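Local atomic coordinates of CrmK (Actinoalloteichus sp. WH1-2216-6, PDB entry 5I1V), a protein that is a flavin-dependent oxidase carrying covalently bound FAD and takes part in recycling a shunt product of caerulomycin biosynthesis. Residues A[18-30]-A[332-344]. Numbering follows the deposited sequence.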
loop_
_atom_site.group_PDB
_atom_site.type_symbol
_atom_site.label_atom_id
_atom_site.label_comp_id
_atom_site.label_asym_id
_atom_site.label_seq_id
_atom_site.Cartn_x
_atom_site.Cartn_y
_atom_site.Cartn_z
ATOM N N LEU A 18 4.130 -8.717 16.711
ATOM C CA LEU A 18 4.046 -8.141 15.348
ATOM C C LEU A 18 5.032 -8.825 14.407
ATOM O O LEU A 18 4.672 -9.307 13.335
ATOM C CB LEU A 18 4.305 -6.641 15.426
ATOM C CG LEU A 18 4.046 -5.747 14.178
ATOM C CD1 LEU A 18 5.308 -5.684 13.377
ATOM C CD2 LEU A 18 2.830 -6.167 13.350
ATOM N N LEU A 19 6.308 -8.879 14.797
ATOM C CA LEU A 19 7.278 -9.560 13.945
ATOM C C LEU A 19 6.989 -11.030 13.677
ATOM O O LEU A 19 7.468 -11.578 12.694
ATOM C CB LEU A 19 8.694 -9.395 14.511
ATOM C CG LEU A 19 9.170 -7.944 14.515
ATOM C CD1 LEU A 19 10.476 -7.872 15.250
ATOM C CD2 LEU A 19 9.325 -7.436 13.094
ATOM N N ALA A 20 6.230 -11.679 14.545
ATOM C CA ALA A 20 5.924 -13.073 14.402
ATOM C C ALA A 20 4.923 -13.363 13.275
ATOM O O ALA A 20 4.844 -14.514 12.809
ATOM C CB ALA A 20 5.406 -13.604 15.693
ATOM N N ARG A 21 4.188 -12.333 12.850
ATOM C CA ARG A 21 3.147 -12.429 11.856
ATOM C C ARG A 21 3.579 -11.792 10.538
ATOM O O ARG A 21 4.243 -10.772 10.533
ATOM C CB ARG A 21 1.893 -11.759 12.392
ATOM C CG ARG A 21 1.282 -12.545 13.523
ATOM C CD ARG A 21 0.560 -11.702 14.547
ATOM N NE ARG A 21 -0.128 -12.633 15.434
ATOM C CZ ARG A 21 0.401 -13.218 16.509
ATOM N NH1 ARG A 21 -0.339 -14.094 17.162
ATOM N NH2 ARG A 21 1.639 -12.913 16.969
ATOM N N ALA A 22 3.334 -12.456 9.417
ATOM C CA ALA A 22 3.677 -11.856 8.139
ATOM C C ALA A 22 2.465 -12.083 7.260
ATOM O O ALA A 22 1.348 -12.130 7.795
ATOM C CB ALA A 22 4.956 -12.460 7.580
ATOM N N ASP A 23 2.632 -12.226 5.945
ATOM C CA ASP A 23 1.489 -12.191 5.055
ATOM C C ASP A 23 0.501 -13.347 5.261
ATOM O O ASP A 23 -0.704 -13.246 4.930
ATOM C CB ASP A 23 1.958 -12.187 3.602
ATOM C CG ASP A 23 0.786 -12.165 2.622
ATOM O OD1 ASP A 23 0.006 -11.192 2.706
ATOM O OD2 ASP A 23 0.619 -13.143 1.835
ATOM N N ASN A 24 0.985 -14.470 5.764
ATOM C CA ASN A 24 0.097 -15.631 5.935
ATOM C C ASN A 24 -0.076 -15.935 7.415
ATOM O O ASN A 24 0.841 -16.500 8.042
ATOM C CB ASN A 24 0.620 -16.839 5.153
ATOM C CG ASN A 24 -0.429 -17.921 4.999
ATOM O OD1 ASN A 24 -1.358 -17.986 5.805
ATOM N ND2 ASN A 24 -0.242 -18.820 4.021
ATOM N N TYR A 25 -1.265 -15.602 7.959
ATOM C CA TYR A 25 -1.549 -15.761 9.396
ATOM C C TYR A 25 -1.668 -17.229 9.852
ATOM O O TYR A 25 -1.739 -17.501 11.067
ATOM C CB TYR A 25 -2.772 -14.902 9.870
ATOM C CG TYR A 25 -2.406 -13.527 10.464
ATOM C CD1 TYR A 25 -1.528 -12.688 9.802
ATOM C CD2 TYR A 25 -2.923 -13.080 11.693
ATOM C CE1 TYR A 25 -1.185 -11.431 10.314
ATOM C CE2 TYR A 25 -2.563 -11.809 12.229
ATOM C CZ TYR A 25 -1.689 -10.996 11.520
ATOM O OH TYR A 25 -1.282 -9.732 12.005
ATOM N N ARG A 26 -1.606 -18.179 8.920
ATOM C CA ARG A 26 -1.528 -19.565 9.319
ATOM C C ARG A 26 -0.197 -19.852 9.998
ATOM O O ARG A 26 -0.103 -20.800 10.756
ATOM C CB ARG A 26 -1.743 -20.510 8.140
ATOM C CG ARG A 26 -3.109 -20.384 7.468
ATOM C CD ARG A 26 -3.166 -21.067 6.104
ATOM N NE ARG A 26 -2.715 -22.393 6.274
ATOM C CZ ARG A 26 -1.994 -23.129 5.450
ATOM N NH1 ARG A 26 -1.613 -22.763 4.214
ATOM N NH2 ARG A 26 -1.643 -24.298 5.914
ATOM N N PHE A 27 0.840 -19.053 9.720
ATOM C CA PHE A 27 2.170 -19.367 10.239
ATOM C C PHE A 27 2.677 -18.269 11.129
ATOM O O PHE A 27 3.130 -17.242 10.647
ATOM C CB PHE A 27 3.126 -19.596 9.088
ATOM C CG PHE A 27 2.584 -20.512 8.064
ATOM C CD1 PHE A 27 2.134 -21.758 8.415
ATOM C CD2 PHE A 27 2.508 -20.112 6.752
ATOM C CE1 PHE A 27 1.594 -22.626 7.449
ATOM C CE2 PHE A 27 1.986 -20.972 5.790
ATOM C CZ PHE A 27 1.545 -22.216 6.138
ATOM N N VAL A 28 2.615 -18.497 12.425
ATOM C CA VAL A 28 3.065 -17.517 13.383
ATOM C C VAL A 28 4.409 -18.011 13.903
ATOM O O VAL A 28 4.514 -19.086 14.436
ATOM C CB VAL A 28 1.993 -17.314 14.486
ATOM C CG1 VAL A 28 2.527 -16.487 15.650
ATOM C CG2 VAL A 28 0.743 -16.658 13.864
ATOM N N ALA A 29 5.458 -17.220 13.747
ATOM C CA ALA A 29 6.781 -17.653 14.206
ATOM C C ALA A 29 6.948 -17.589 15.720
ATOM O O ALA A 29 6.364 -16.733 16.392
ATOM C CB ALA A 29 7.831 -16.784 13.549
ATOM N N GLN A 30 7.837 -18.406 16.266
ATOM C CA GLN A 30 8.192 -18.280 17.666
ATOM C C GLN A 30 9.681 -18.477 17.938
ATOM O O GLN A 30 10.081 -19.394 18.659
ATOM C CB GLN A 30 7.312 -19.171 18.573
ATOM C CG GLN A 30 7.054 -20.520 18.028
ATOM C CD GLN A 30 6.019 -21.268 18.868
ATOM O OE1 GLN A 30 5.884 -21.026 20.093
ATOM N NE2 GLN A 30 5.277 -22.170 18.219
ATOM N N GLY A 332 -5.053 -2.988 4.466
ATOM C CA GLY A 332 -6.484 -3.160 4.312
ATOM C C GLY A 332 -6.845 -4.597 4.604
ATOM O O GLY A 332 -5.959 -5.456 4.767
ATOM N N PRO A 333 -8.165 -4.889 4.614
ATOM C CA PRO A 333 -8.681 -6.203 4.987
ATOM C C PRO A 333 -8.232 -7.382 4.114
ATOM O O PRO A 333 -8.221 -8.522 4.576
ATOM C CB PRO A 333 -10.226 -6.027 4.933
ATOM C CG PRO A 333 -10.489 -4.764 4.222
ATOM C CD PRO A 333 -9.235 -3.918 4.287
ATOM N N GLY A 334 -7.874 -7.133 2.870
ATOM C CA GLY A 334 -7.415 -8.179 1.991
ATOM C C GLY A 334 -5.976 -8.583 2.269
ATOM O O GLY A 334 -5.518 -9.630 1.818
ATOM N N ALA A 335 -5.256 -7.763 3.022
ATOM C CA ALA A 335 -3.803 -7.967 3.146
ATOM C C ALA A 335 -3.378 -8.404 4.538
ATOM O O ALA A 335 -2.377 -9.109 4.682
ATOM C CB ALA A 335 -3.100 -6.682 2.776
ATOM N N ILE A 336 -4.138 -7.971 5.546
ATOM C CA ILE A 336 -3.734 -8.045 6.942
ATOM C C ILE A 336 -4.585 -8.995 7.750
ATOM O O ILE A 336 -5.788 -8.897 7.746
ATOM C CB ILE A 336 -3.837 -6.675 7.629
ATOM C CG1 ILE A 336 -3.037 -5.622 6.851
ATOM C CG2 ILE A 336 -3.303 -6.769 9.062
ATOM C CD1 ILE A 336 -1.529 -5.844 6.931
ATOM N N GLY A 337 -3.919 -9.883 8.476
ATOM C CA GLY A 337 -4.584 -10.851 9.349
ATOM C C GLY A 337 -5.257 -11.959 8.569
ATOM O O GLY A 337 -6.274 -12.522 9.025
ATOM N N VAL A 338 -4.697 -12.288 7.412
ATOM C CA VAL A 338 -5.340 -13.234 6.490
ATOM C C VAL A 338 -4.629 -14.570 6.417
ATOM O O VAL A 338 -3.386 -14.630 6.310
ATOM C CB VAL A 338 -5.393 -12.626 5.073
ATOM C CG1 VAL A 338 -6.027 -13.588 4.082
ATOM C CG2 VAL A 338 -6.162 -11.322 5.123
ATOM N N ARG A 339 -5.411 -15.634 6.438
ATOM C CA ARG A 339 -4.900 -17.001 6.308
ATOM C C ARG A 339 -5.020 -17.400 4.835
ATOM O O ARG A 339 -5.997 -17.030 4.170
ATOM C CB ARG A 339 -5.663 -17.932 7.234
ATOM C CG ARG A 339 -5.619 -17.539 8.698
ATOM C CD ARG A 339 -6.553 -18.365 9.580
ATOM N NE ARG A 339 -6.017 -19.687 9.915
ATOM C CZ ARG A 339 -5.142 -19.928 10.894
ATOM N NH1 ARG A 339 -4.663 -18.949 11.650
ATOM N NH2 ARG A 339 -4.692 -21.158 11.091
ATOM N N ARG A 340 -4.038 -18.112 4.307
ATOM C CA ARG A 340 -3.966 -18.373 2.852
ATOM C C ARG A 340 -3.396 -19.699 2.514
ATOM O O ARG A 340 -2.569 -20.239 3.260
ATOM C CB ARG A 340 -3.052 -17.365 2.124
ATOM C CG ARG A 340 -3.174 -15.936 2.576
ATOM C CD ARG A 340 -2.101 -15.055 1.939
ATOM N NE ARG A 340 -2.252 -13.677 2.423
ATOM C CZ ARG A 340 -3.142 -12.814 1.943
ATOM N NH1 ARG A 340 -3.239 -11.601 2.473
ATOM N NH2 ARG A 340 -3.954 -13.169 0.945
ATOM N N LYS A 341 -3.763 -20.200 1.331
ATOM C CA LYS A 341 -3.094 -21.305 0.712
ATOM C C LYS A 341 -2.997 -21.002 -0.804
ATOM O O LYS A 341 -3.974 -20.577 -1.436
ATOM C CB LYS A 341 -3.860 -22.589 0.971
ATOM C CG LYS A 341 -3.316 -23.853 0.325
ATOM C CD LYS A 341 -2.027 -24.335 0.932
ATOM C CE LYS A 341 -1.499 -25.589 0.237
ATOM N NZ LYS A 341 -0.001 -25.693 0.301
ATOM N N VAL A 342 -1.818 -21.195 -1.384
ATOM C CA VAL A 342 -1.622 -20.934 -2.823
ATOM C C VAL A 342 -1.076 -22.181 -3.497
ATOM O O VAL A 342 -0.432 -23.021 -2.869
ATOM C CB VAL A 342 -0.695 -19.750 -3.128
ATOM C CG1 VAL A 342 -1.294 -18.441 -2.610
ATOM C CG2 VAL A 342 0.718 -20.042 -2.583
ATOM N N LYS A 343 -1.406 -22.335 -4.774
ATOM C CA LYS A 343 -0.826 -23.364 -5.598
ATOM C C LYS A 343 -0.526 -22.757 -6.990
ATOM O O LYS A 343 -1.017 -21.703 -7.346
ATOM C CB LYS A 343 -1.788 -24.570 -5.720
ATOM C CG LYS A 343 -2.128 -25.248 -4.401
ATOM C CD LYS A 343 -3.015 -26.462 -4.609
ATOM C CE LYS A 343 -3.191 -27.249 -3.336
ATOM N NZ LYS A 343 -2.182 -28.343 -3.236
ATOM N N SER A 344 0.248 -23.469 -7.764
ATOM C CA SER A 344 0.794 -22.994 -8.995
ATOM C C SER A 344 0.881 -24.144 -9.982
ATOM O O SER A 344 1.109 -25.285 -9.576
ATOM C CB SER A 344 2.181 -22.423 -8.667
ATOM O OG SER A 344 3.099 -22.615 -9.693
HETATM O O HOH W 1 -2.321 -11.357 6.227
#
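An Asx turn overlapping the type I turn N24 to F27 joins the loop that supplies D23 to the FAD pocket to the start of strand 339-347, the strand next to the edge of the large antiparallel sheet. Asparagine suits the place because its amide works at both ends. N24 OD1 accepts from R26 N within the turn (3.1 Å) and, from the opposite face of the amide plane, from R340 N. N24 ND2 donates to R340 O at 2.8 Å, so both polar backbone atoms of R340 are held by one side chain. With CG anti to the backbone N (chi1 -165°), the amide lies alongside the strand. R26 NH1 brings a second, almost straight bond to R340 O, which lies in the guanidinium plane. Y25 N donates to V338 O (2.9 Å, 176°), and G337 CA sits over the centre of one face of the Y25 ring, 3.3 Å from its centroid, in a CH-pi contact. Positive phi favours glycine here. R340 runs across D23: the N-H of R340 NE points at D23 O (3.0 Å), while D23 OD2, equally near, makes a salt bridge with R340 NE as a charge contact. The carboxylate and guanidinium planes are nearly parallel (11°) but stepped, the carboxylate displaced to one side; the carbonyl oxygens of D23 and G334 lie at the guanidinium edge. A water bridges D23 O, A335 O and V338 N. The aliphatic part of R26 packs on R339, whose charge is met by D414, and G337 O bonds to R315 of the second subunit. D23 also touches FAD and lies beside H64, a covalent attachment residue. R340 is thus placed as a second-shell residue, consistent with steadying the D23 carboxylate: the bond from R340 NH1 to G334 O fixes the guanidinium's rotation, and the salt bridge then limits the carboxylate's movement.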